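Local coordinates for protein cystathionine gamma-synthase (Xanthomonas oryzae pv. oryzae KACC 10331, PDB 6LGO) that probably makes, and may also cleave, cystathionine as a pyridoxal-phosphate enzyme of the trans-sulfuration family, here holding an imine adduct of the cofactor with homolanthionine, at residues Tyr57-Asn62 and Gly241-Pro246; Leu334-Gly339 and Ser350-Ala355; Ser343-Pro348 and Gly369-Ser374. The protein carries 1 engineered substitution. All blocks are in the same frame, centred on the assembly; numbering follows the deposited sequence.

Interaction 1: Tyr57-Asn62 and Gly241-Pro246. With EBO ((2~{S})-2-azanyl-4-[(3~{S})-3-[(~{E})-[2-methyl-3-oxidanyl-5-(phosphonomethyl)pyridin-4-yl]methylideneamino]-4-oxidanyl-4-oxidanylidene-butyl]sulfanyl-butanoic acid), chain F.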
loop_
_atom_site.group_PDB
_atom_site.type_symbol
_atom_site.label_atom_id
_atom_site.label_comp_id
_atom_site.label_asym_id
_atom_site.label_seq_id
_atom_site.Cartn_x
_atom_site.Cartn_y
_atom_site.Cartn_z
ATOM N N TYR A 57 9.458 5.614 17.903
ATOM C CA TYR A 57 10.163 5.483 16.623
ATOM C C TYR A 57 10.070 4.069 16.082
ATOM O O TYR A 57 10.334 3.097 16.810
ATOM C CB TYR A 57 11.628 5.826 16.765
ATOM C CG TYR A 57 12.280 6.079 15.425
ATOM C CD1 TYR A 57 11.964 7.186 14.647
ATOM C CD2 TYR A 57 13.295 5.265 15.000
ATOM C CE1 TYR A 57 12.617 7.444 13.467
ATOM C CE2 TYR A 57 13.949 5.504 13.818
ATOM C CZ TYR A 57 13.613 6.590 13.034
ATOM O OH TYR A 57 14.345 6.764 11.876
ATOM N N THR A 58 9.725 4.003 14.799
ATOM C CA THR A 58 9.267 2.752 14.133
ATOM C C THR A 58 10.428 1.738 14.063
ATOM O O THR A 58 10.095 0.542 14.134
ATOM C CB THR A 58 8.530 3.041 12.817
ATOM O OG1 THR A 58 7.189 3.377 13.161
ATOM C CG2 THR A 58 8.543 1.865 11.871
ATOM N N ARG A 59 11.695 2.157 13.955
ATOM C CA ARG A 59 12.793 1.166 13.957
ATOM C C ARG A 59 12.751 0.399 15.300
ATOM O O ARG A 59 12.924 -0.821 15.274
ATOM C CB ARG A 59 14.172 1.824 13.809
ATOM C CG ARG A 59 15.318 0.856 14.124
ATOM C CD ARG A 59 16.650 1.386 13.590
ATOM N NE ARG A 59 16.860 2.823 13.679
ATOM C CZ ARG A 59 17.138 3.533 14.775
ATOM N NH1 ARG A 59 17.171 2.927 15.946
ATOM N NH2 ARG A 59 17.395 4.848 14.712
ATOM N N SER A 60 12.438 1.088 16.406
ATOM C CA SER A 60 12.450 0.530 17.789
ATOM C C SER A 60 11.176 -0.269 18.053
ATOM O O SER A 60 11.230 -1.283 18.743
ATOM C CB SER A 60 12.566 1.623 18.819
ATOM O OG SER A 60 13.644 2.519 18.528
ATOM N N GLY A 61 10.041 0.212 17.591
ATOM C CA GLY A 61 8.734 -0.384 17.955
ATOM C C GLY A 61 7.677 0.274 17.125
ATOM O O GLY A 61 7.833 1.491 16.872
ATOM N N ASN A 62 6.779 -0.493 16.537
ATOM C CA ASN A 62 5.615 0.049 15.790
ATOM C C ASN A 62 4.424 -0.876 16.036
ATOM O O ASN A 62 4.582 -2.117 16.158
ATOM C CB ASN A 62 6.010 0.122 14.326
ATOM C CG ASN A 62 4.860 0.379 13.402
ATOM O OD1 ASN A 62 4.091 -0.567 13.165
ATOM N ND2 ASN A 62 4.812 1.596 12.820
ATOM N N GLY A 241 19.242 -2.270 13.479
ATOM C CA GLY A 241 18.362 -1.771 12.416
ATOM C C GLY A 241 17.708 -2.843 11.512
ATOM O O GLY A 241 17.532 -2.551 10.327
ATOM N N LEU A 242 17.354 -3.988 12.061
ATOM C CA LEU A 242 16.918 -5.232 11.333
ATOM C C LEU A 242 15.403 -5.267 11.278
ATOM O O LEU A 242 14.893 -6.223 10.758
ATOM C CB LEU A 242 17.355 -6.497 12.140
ATOM C CG LEU A 242 18.843 -6.774 12.075
ATOM C CD1 LEU A 242 19.271 -7.896 12.984
ATOM C CD2 LEU A 242 19.184 -7.165 10.653
ATOM N N THR A 243 14.709 -4.375 11.957
ATOM C CA THR A 243 13.248 -4.378 11.994
ATOM C C THR A 243 12.640 -4.143 10.609
ATOM O O THR A 243 13.162 -3.408 9.804
ATOM C CB THR A 243 12.690 -3.367 13.001
ATOM O OG1 THR A 243 13.343 -2.101 12.883
ATOM C CG2 THR A 243 12.800 -3.938 14.395
ATOM N N GLY A 244 11.480 -4.780 10.456
ATOM C CA GLY A 244 10.604 -4.819 9.270
ATOM C C GLY A 244 9.776 -3.552 9.072
ATOM O O GLY A 244 9.388 -2.909 10.029
ATOM N N SER A 245 9.365 -3.365 7.847
ATOM C CA SER A 245 8.382 -2.342 7.404
ATOM C C SER A 245 6.951 -2.636 7.908
ATOM O O SER A 245 6.486 -3.772 7.933
ATOM C CB SER A 245 8.449 -2.210 5.935
ATOM O OG SER A 245 7.167 -2.311 5.374
ATOM N N PRO A 246 6.240 -1.614 8.409
ATOM C CA PRO A 246 4.870 -1.806 8.862
ATOM C C PRO A 246 3.932 -2.287 7.737
ATOM O O PRO A 246 3.014 -3.025 8.041
ATOM C CB PRO A 246 4.505 -0.428 9.404
ATOM C CG PRO A 246 5.839 0.130 9.882
ATOM C CD PRO A 246 6.794 -0.316 8.812
HETATM O O6 EBO F . 16.049 11.861 15.150
HETATM C C15 EBO F . 17.182 11.373 14.967
HETATM O O5 EBO F . 18.297 11.945 15.279
HETATM C C8 EBO F . 17.056 10.039 14.309
HETATM C C9 EBO F . 16.270 8.914 15.133
HETATM C C10 EBO F . 16.040 9.148 16.664
HETATM S S EBO F . 15.251 7.739 17.135
HETATM C C11 EBO F . 16.031 7.497 18.645
HETATM C C12 EBO F . 15.085 6.765 19.511
HETATM C C13 EBO F . 14.953 5.285 19.332
HETATM C C14 EBO F . 16.245 4.514 19.295
HETATM O O4 EBO F . 16.917 4.491 18.263
HETATM O O3 EBO F . 16.630 3.795 20.206
HETATM N N2 EBO F . 14.053 4.928 20.434
HETATM N N1 EBO F . 18.348 9.711 13.638
HETATM C C7 EBO F . 18.526 8.756 12.855
HETATM C C3 EBO F . 19.778 8.562 12.140
HETATM C C2 EBO F . 20.682 9.687 12.012
HETATM O O7 EBO F . 20.412 10.946 12.490
HETATM C C4 EBO F . 20.094 7.225 11.503
HETATM C C6 EBO F . 19.287 5.937 11.311
HETATM P P EBO F . 17.514 5.408 10.999
HETATM O O2 EBO F . 16.464 5.778 12.081
HETATM O O1 EBO F . 17.629 3.872 11.369
HETATM O O EBO F . 16.680 5.190 9.794
HETATM C C5 EBO F . 21.446 7.320 10.909
HETATM N N EBO F . 22.317 8.373 10.763
HETATM C C1 EBO F . 21.978 9.527 11.285
HETATM C C EBO F . 22.763 10.768 11.156
#
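Thr243 lies across the aliphatic stem of Arg59 at about a right angle, with Thr243 OG1 3.8 Å from Arg59 CG. The same hydroxyl donates a hydrogen bond of 2.7 Å to Arg59 O. It arrives in the carbonyl plane on a lone pair, with a C=O...donor angle of 120°. Thr243 OG1 can reach it because chi1 of 46° sets the hydroxyl between the backbone N and the carbonyl carbon. Further along, Arg59 CD rests 3.8 Å from Gly241 CA. Gly241 has positive phi and is the C-prime residue of the Schellman motif that ends helix 227-240.

Pro246 makes the second patch. Pro246 CG meets the Thr58 methyl, CG2, at 3.8 Å. The Asn62 amide crosses the same proline, with ND2 3.4 Å from Pro246 CG. This amide is held by Asn62 ND2 bonding to Thr58 OG1 close to the amide plane, and also to Val39 O. Thr58 OG1 is in turn bonded to Ser41 O. Asn62 is the N-cap of helix 63-76.

The enzyme belongs to the aminotransferase-like (fold type I) class, in which active sites lie between subunits. Here the loop 57-62 enters the site of the second subunit, whose Lys209 is predicted to carry the cofactor. Arg59 NE donates to phosphonate O1 of the adduct at 2.7 Å. Arg59 NH2 bonds to O2 of the same group at 2.9 Å. The bend at chi3 turns the guanidinium so that its edge faces the phosphorus. Arg59 NH1 points to the other end of the adduct and bonds to carboxylate O4 at 2.8 Å. The adduct sulfur sits over one face of the Tyr57 ring, offset toward the rim.

Interaction 2: Leu334-Gly339 and Ser350-Ala355. With EBO ((2~{S})-2-azanyl-4-[(3~{S})-3-[(~{E})-[2-methyl-3-oxidanyl-5-(phosphonomethyl)pyridin-4-yl]methylideneamino]-4-oxidanyl-4-oxidanylidene-butyl]sulfanyl-butanoic acid), chain E.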
loop_
_atom_site.group_PDB
_atom_site.type_symbol
_atom_site.label_atom_id
_atom_site.label_comp_id
_atom_site.label_asym_id
_atom_site.label_seq_id
_atom_site.Cartn_x
_atom_site.Cartn_y
_atom_site.Cartn_z
ATOM N N LEU A 334 8.422 -22.554 -11.953
ATOM C CA LEU A 334 9.847 -22.729 -11.658
ATOM C C LEU A 334 10.315 -21.421 -11.071
ATOM O O LEU A 334 10.391 -20.401 -11.828
ATOM C CB LEU A 334 10.565 -23.072 -12.955
ATOM C CG LEU A 334 12.067 -23.264 -12.729
ATOM C CD1 LEU A 334 12.369 -24.388 -11.728
ATOM C CD2 LEU A 334 12.770 -23.472 -14.083
ATOM N N ALA A 335 10.497 -21.435 -9.761
ATOM C CA ALA A 335 10.866 -20.257 -8.959
ATOM C C ALA A 335 11.413 -20.660 -7.609
ATOM O O ALA A 335 11.105 -21.741 -7.084
ATOM C CB ALA A 335 9.678 -19.317 -8.828
ATOM N N GLU A 336 12.122 -19.736 -7.009
ATOM C CA GLU A 336 12.463 -19.832 -5.578
ATOM C C GLU A 336 11.258 -19.580 -4.674
ATOM O O GLU A 336 10.212 -19.090 -5.141
ATOM C CB GLU A 336 13.651 -18.915 -5.324
ATOM C CG GLU A 336 14.926 -19.766 -5.384
ATOM C CD GLU A 336 16.032 -19.118 -6.128
ATOM O OE1 GLU A 336 17.097 -19.779 -6.282
ATOM O OE2 GLU A 336 15.811 -17.946 -6.529
ATOM N N SER A 337 11.460 -19.894 -3.404
ATOM C CA SER A 337 10.540 -19.670 -2.286
ATOM C C SER A 337 9.548 -20.845 -2.165
ATOM O O SER A 337 9.645 -21.818 -2.980
ATOM C CB SER A 337 9.855 -18.334 -2.452
ATOM O OG SER A 337 9.297 -17.966 -1.230
ATOM N N LEU A 338 8.570 -20.712 -1.260
ATOM C CA LEU A 338 7.726 -21.844 -0.877
ATOM C C LEU A 338 6.650 -21.279 0.039
ATOM O O LEU A 338 6.723 -20.094 0.353
ATOM C CB LEU A 338 8.561 -22.942 -0.171
ATOM C CG LEU A 338 9.262 -22.482 1.133
ATOM C CD1 LEU A 338 8.662 -23.128 2.353
ATOM C CD2 LEU A 338 10.747 -22.758 1.106
ATOM N N GLY A 339 5.634 -22.073 0.314
ATOM C CA GLY A 339 4.583 -21.730 1.273
ATOM C C GLY A 339 3.558 -20.771 0.732
ATOM O O GLY A 339 2.711 -20.297 1.544
ATOM N N SER A 350 21.081 -25.609 -8.337
ATOM C CA SER A 350 21.233 -24.377 -9.165
ATOM C C SER A 350 20.382 -23.208 -8.606
ATOM O O SER A 350 20.498 -22.098 -9.110
ATOM C CB SER A 350 20.852 -24.688 -10.608
ATOM O OG SER A 350 19.454 -24.907 -10.750
ATOM N N MET A 351 19.525 -23.420 -7.593
ATOM C CA MET A 351 18.575 -22.372 -7.136
ATOM C C MET A 351 18.754 -22.146 -5.612
ATOM O O MET A 351 19.696 -21.373 -5.175
ATOM C CB MET A 351 17.132 -22.794 -7.536
ATOM C CG MET A 351 16.863 -22.728 -9.038
ATOM S SD MET A 351 15.302 -23.400 -9.678
ATOM C CE MET A 351 14.177 -22.138 -9.083
ATOM N N THR A 352 17.938 -22.813 -4.800
ATOM C CA THR A 352 17.861 -22.557 -3.347
ATOM C C THR A 352 19.189 -22.892 -2.638
ATOM O O THR A 352 19.410 -22.401 -1.523
ATOM C CB THR A 352 16.720 -23.398 -2.758
ATOM O OG1 THR A 352 16.971 -24.751 -3.136
ATOM C CG2 THR A 352 15.393 -22.952 -3.285
ATOM N N HIS A 353 20.029 -23.764 -3.187
ATOM C CA HIS A 353 21.200 -24.243 -2.439
ATOM C C HIS A 353 22.426 -23.981 -3.323
ATOM O O HIS A 353 23.503 -24.500 -2.977
ATOM C CB HIS A 353 20.994 -25.692 -1.958
ATOM C CG HIS A 353 19.877 -25.821 -0.984
ATOM N ND1 HIS A 353 20.101 -26.064 0.367
ATOM C CD2 HIS A 353 18.542 -25.758 -1.151
ATOM C CE1 HIS A 353 18.936 -26.174 0.973
ATOM N NE2 HIS A 353 17.962 -25.987 0.068
ATOM N N ALA A 354 22.264 -23.149 -4.356
ATOM C CA ALA A 354 23.377 -22.644 -5.210
ATOM C C ALA A 354 24.448 -21.911 -4.355
ATOM O O ALA A 354 25.648 -22.028 -4.731
ATOM C CB ALA A 354 22.887 -21.804 -6.394
ATOM N N ALA A 355 24.063 -21.302 -3.223
ATOM C CA ALA A 355 24.947 -20.583 -2.267
ATOM C C ALA A 355 25.924 -21.584 -1.595
ATOM O O ALA A 355 27.044 -21.194 -1.241
ATOM C CB ALA A 355 24.084 -19.842 -1.259
HETATM O O6 EBO E . 14.391 -22.360 0.051
HETATM C C15 EBO E . 13.865 -21.286 -0.409
HETATM O O5 EBO E . 13.199 -21.208 -1.448
HETATM C C8 EBO E . 13.999 -19.954 0.219
HETATM C C9 EBO E . 14.686 -18.816 -0.650
HETATM C C10 EBO E . 15.684 -19.299 -1.762
HETATM S S EBO E . 16.212 -17.821 -2.438
HETATM C C11 EBO E . 17.782 -18.386 -2.880
HETATM C C12 EBO E . 18.343 -17.460 -3.898
HETATM C C13 EBO E . 18.836 -16.098 -3.496
HETATM C C14 EBO E . 19.864 -16.077 -2.412
HETATM O O4 EBO E . 19.506 -16.177 -1.245
HETATM O O3 EBO E . 21.055 -15.892 -2.607
HETATM N N2 EBO E . 19.316 -15.641 -4.794
HETATM N N1 EBO E . 14.373 -20.181 1.649
HETATM C C7 EBO E . 14.429 -19.301 2.536
HETATM C C3 EBO E . 14.618 -19.589 3.954
HETATM C C2 EBO E . 14.401 -20.917 4.424
HETATM O O7 EBO E . 14.071 -21.966 3.592
HETATM C C4 EBO E . 14.949 -18.485 4.905
HETATM C C6 EBO E . 15.045 -16.952 4.716
HETATM P P EBO E . 14.153 -15.527 3.845
HETATM O O2 EBO E . 12.910 -14.742 4.079
HETATM O O1 EBO E . 15.157 -14.319 4.057
HETATM O O EBO E . 14.227 -15.606 2.279
HETATM C C5 EBO E . 15.168 -19.079 6.237
HETATM N N EBO E . 14.978 -20.333 6.729
HETATM C C1 EBO E . 14.627 -21.242 5.831
HETATM C C EBO E . 14.321 -22.653 6.135
#
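Met351 and Leu334 make the apolar part of this contact. Their side chains cross at a slant, and Leu334 CD1 touches Met351 SD at 3.7 Å. A bend at chi3 of 72° folds the Met351 methyl back onto the backbone of 334-339. Met351 CE comes to 3.5 Å from Ala335 C. Phe46 of the second subunit packs on both Leu334 and Met351.

The polar part has no hydrogen bond between the two segments. Glu336 OE1 lies against the Met351 backbone, 3.2 Å from Met351 O. Both atoms are acceptors. The stem of Glu336 also packs on Thr352, with Glu336 CG 3.8 Å from Thr352 CG2.

Both segments are loops beside strand 344-346 in the smaller, C-terminal sheet of this fold type I enzyme, and they line the pocket of the homolanthionine adduct. A type I turn from Met351 to Ala354 shapes the second loop.

Contacts to the adduct form the third group. Ser337 N donates to carboxylate O5 at 2.9 Å. Thr352 CG2 approaches that same O5 at 3.4 Å. Glu336 CG lies along the thioether chain, 3.7 Å from C10, and Leu338 CD2 packs on carboxylate carbon C15.

Interaction 3: Ser343-Pro348 and Gly369-Ser374. With EBO ((2~{S})-2-azanyl-4-[(3~{S})-3-[(~{E})-[2-methyl-3-oxidanyl-5-(phosphonomethyl)pyridin-4-yl]methylideneamino]-4-oxidanyl-4-oxidanylidene-butyl]sulfanyl-butanoic acid), chain E.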
loop_
_atom_site.group_PDB
_atom_site.type_symbol
_atom_site.label_atom_id
_atom_site.label_comp_id
_atom_site.label_asym_id
_atom_site.label_seq_id
_atom_site.Cartn_x
_atom_site.Cartn_y
_atom_site.Cartn_z
ATOM N N SER A 343 1.417 -23.104 -6.418
ATOM C CA SER A 343 2.405 -24.201 -6.436
ATOM C C SER A 343 3.710 -23.757 -7.104
ATOM O O SER A 343 3.663 -23.069 -8.125
ATOM C CB SER A 343 1.798 -25.430 -7.084
ATOM O OG SER A 343 0.731 -25.940 -6.247
ATOM N N LEU A 344 4.846 -24.223 -6.582
ATOM C CA LEU A 344 6.195 -23.908 -7.119
ATOM C C LEU A 344 7.031 -25.161 -7.265
ATOM O O LEU A 344 6.847 -26.156 -6.463
ATOM C CB LEU A 344 6.950 -22.940 -6.210
ATOM C CG LEU A 344 6.189 -21.671 -5.820
ATOM C CD1 LEU A 344 6.878 -21.005 -4.659
ATOM C CD2 LEU A 344 5.975 -20.670 -6.985
ATOM N N ILE A 345 7.997 -25.073 -8.172
ATOM C CA ILE A 345 9.052 -26.120 -8.260
ATOM C C ILE A 345 10.430 -25.443 -8.246
ATOM O O ILE A 345 10.596 -24.315 -8.799
ATOM C CB ILE A 345 8.784 -27.066 -9.448
ATOM C CG1 ILE A 345 9.808 -28.196 -9.452
ATOM C CG2 ILE A 345 8.757 -26.327 -10.797
ATOM C CD1 ILE A 345 9.418 -29.325 -10.404
ATOM N N ALA A 346 11.379 -26.043 -7.563
ATOM C CA ALA A 346 12.780 -25.587 -7.590
ATOM C C ALA A 346 13.739 -26.762 -7.793
ATOM O O ALA A 346 13.362 -27.947 -7.546
ATOM C CB ALA A 346 13.051 -24.818 -6.347
ATOM N N HIS A 347 14.923 -26.436 -8.283
ATOM C CA HIS A 347 16.089 -27.350 -8.458
ATOM C C HIS A 347 17.171 -26.876 -7.491
ATOM O O HIS A 347 17.793 -25.835 -7.740
ATOM C CB HIS A 347 16.521 -27.378 -9.924
ATOM C CG HIS A 347 17.772 -28.160 -10.155
ATOM N ND1 HIS A 347 18.980 -27.523 -10.452
ATOM C CD2 HIS A 347 18.002 -29.498 -10.185
ATOM C CE1 HIS A 347 19.916 -28.449 -10.663
ATOM N NE2 HIS A 347 19.341 -29.669 -10.483
ATOM N N PRO A 348 17.231 -27.447 -6.262
ATOM C CA PRO A 348 18.055 -26.861 -5.198
ATOM C C PRO A 348 19.526 -26.642 -5.570
ATOM O O PRO A 348 20.080 -25.581 -5.137
ATOM C CB PRO A 348 17.858 -27.813 -3.996
ATOM C CG PRO A 348 16.439 -28.364 -4.223
ATOM C CD PRO A 348 16.303 -28.496 -5.739
ATOM N N GLY A 369 20.162 -34.031 -9.300
ATOM C CA GLY A 369 18.867 -34.473 -9.854
ATOM C C GLY A 369 17.686 -34.052 -8.962
ATOM O O GLY A 369 16.545 -34.210 -9.375
ATOM N N LEU A 370 17.920 -33.462 -7.800
ATOM C CA LEU A 370 16.800 -33.271 -6.822
ATOM C C LEU A 370 15.906 -32.113 -7.292
ATOM O O LEU A 370 16.439 -31.048 -7.636
ATOM C CB LEU A 370 17.350 -33.032 -5.417
ATOM C CG LEU A 370 16.281 -33.026 -4.324
ATOM C CD1 LEU A 370 15.720 -34.420 -4.055
ATOM C CD2 LEU A 370 16.791 -32.387 -3.039
ATOM N N LEU A 371 14.596 -32.386 -7.350
ATOM C CA LEU A 371 13.514 -31.372 -7.476
ATOM C C LEU A 371 12.735 -31.267 -6.162
ATOM O O LEU A 371 12.504 -32.307 -5.513
ATOM C CB LEU A 371 12.644 -31.735 -8.683
ATOM C CG LEU A 371 13.417 -31.658 -10.008
ATOM C CD1 LEU A 371 12.586 -32.296 -11.103
ATOM C CD2 LEU A 371 13.855 -30.202 -10.344
ATOM N N ARG A 372 12.381 -30.031 -5.799
ATOM C CA ARG A 372 11.551 -29.686 -4.628
ATOM C C ARG A 372 10.234 -29.070 -5.064
ATOM O O ARG A 372 10.245 -28.165 -5.898
ATOM C CB ARG A 372 12.301 -28.727 -3.718
ATOM C CG ARG A 372 11.651 -28.501 -2.376
ATOM C CD ARG A 372 12.375 -27.376 -1.666
ATOM N NE ARG A 372 12.012 -26.073 -2.225
ATOM C CZ ARG A 372 12.501 -24.887 -1.845
ATOM N NH1 ARG A 372 13.431 -24.834 -0.899
ATOM N NH2 ARG A 372 12.049 -23.778 -2.457
ATOM N N LEU A 373 9.131 -29.578 -4.505
ATOM C CA LEU A 373 7.793 -29.032 -4.776
ATOM C C LEU A 373 7.334 -28.268 -3.560
ATOM O O LEU A 373 7.514 -28.801 -2.433
ATOM C CB LEU A 373 6.832 -30.179 -4.994
ATOM C CG LEU A 373 7.078 -31.053 -6.202
ATOM C CD1 LEU A 373 5.982 -32.140 -6.286
ATOM C CD2 LEU A 373 7.097 -30.173 -7.452
ATOM N N SER A 374 6.822 -27.048 -3.766
ATOM C CA SER A 374 5.976 -26.336 -2.789
ATOM C C SER A 374 4.558 -26.477 -3.316
ATOM O O SER A 374 4.216 -25.845 -4.298
ATOM C CB SER A 374 6.318 -24.879 -2.615
ATOM O OG SER A 374 5.528 -24.278 -1.568
HETATM O O6 EBO E . 14.391 -22.360 0.051
HETATM C C15 EBO E . 13.865 -21.286 -0.409
HETATM O O5 EBO E . 13.199 -21.208 -1.448
HETATM C C8 EBO E . 13.999 -19.954 0.219
HETATM C C9 EBO E . 14.686 -18.816 -0.650
HETATM C C10 EBO E . 15.684 -19.299 -1.762
HETATM S S EBO E . 16.212 -17.821 -2.438
HETATM C C11 EBO E . 17.782 -18.386 -2.880
HETATM C C12 EBO E . 18.343 -17.460 -3.898
HETATM C C13 EBO E . 18.836 -16.098 -3.496
HETATM C C14 EBO E . 19.864 -16.077 -2.412
HETATM O O4 EBO E . 19.506 -16.177 -1.245
HETATM O O3 EBO E . 21.055 -15.892 -2.607
HETATM N N2 EBO E . 19.316 -15.641 -4.794
HETATM N N1 EBO E . 14.373 -20.181 1.649
HETATM C C7 EBO E . 14.429 -19.301 2.536
HETATM C C3 EBO E . 14.618 -19.589 3.954
HETATM C C2 EBO E . 14.401 -20.917 4.424
HETATM O O7 EBO E . 14.071 -21.966 3.592
HETATM C C4 EBO E . 14.949 -18.485 4.905
HETATM C C6 EBO E . 15.045 -16.952 4.716
HETATM P P EBO E . 14.153 -15.527 3.845
HETATM O O2 EBO E . 12.910 -14.742 4.079
HETATM O O1 EBO E . 15.157 -14.319 4.057
HETATM O O EBO E . 14.227 -15.606 2.279
HETATM C C5 EBO E . 15.168 -19.079 6.237
HETATM N N EBO E . 14.978 -20.333 6.729
HETATM C C1 EBO E . 14.627 -21.242 5.831
HETATM C C EBO E . 14.321 -22.653 6.135
#
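Arg372 and Ala346 form an antiparallel hydrogen-bonded pair. Arg372 N bonds to Ala346 O at 2.9 Å, nearly straight at 176°, and Ala346 N bonds back to Arg372 O. Leu344 and Ser374 repeat the pattern, with Ser374 N donating to Leu344 O at 2.8 Å. Between them Ile345 and Leu373 are a non-hydrogen-bonded pair on the other face of the sheet. Their side chains lie side by side and point the same way, with Ile345 CD1 3.8 Å from Leu373 CD2.

Pro348 CD rests 3.2 Å from Leu370 O, and Pro348 CG packs on Arg372 CB. His347 CD2 lies 3.4 Å from Leu370 O, with the Leu371 CD2 methyl at the ring edge. The ring bonds to Asp368 O and Ser350 OG, and meets Phe49 of the second subunit edge-to-face.

On the Ala346 face, Arg372 runs out with CG anti to the backbone N (chi1 -170°), then bends at chi3. The bend presents the edge of the guanidinium to the adduct. Arg372 NH1 bonds to carboxylate O6 at 2.8 Å and Arg372 NH2 to O5 at 3.0 Å, both almost straight. Thr352 and Leu338 flank the Arg372 side chain. Strand 310-315 pairs beyond 371-374, and strand 333-334 beyond 344-346. An arginine on a C-terminal-domain strand that grips the substrate carboxylate beside the imine is a hallmark of fold type I pyridoxal-phosphate enzymes.

How the interactions relate
All three contacts are buried; none is a surface contact. Interaction 1 joins two loops ahead of helices and serves the adduct site of the second subunit, gripping mainly the phosphonate. Its centre is 34 Å from that of interaction 3, on the opposite side of the chain's centre. Interactions 2 and 3 lie 8 Å apart, centre to centre, and serve one adduct at its carboxylate beside the imine, interaction 2 also along its thioether chain. They touch: His353 N probably bonds to Pro348 O, and Gly339 N to Ser374 OG. Interaction 3 is regular strand pairing. Interaction 2 is loop packing without a cross bond, and interaction 1 has a single one, from a side chain.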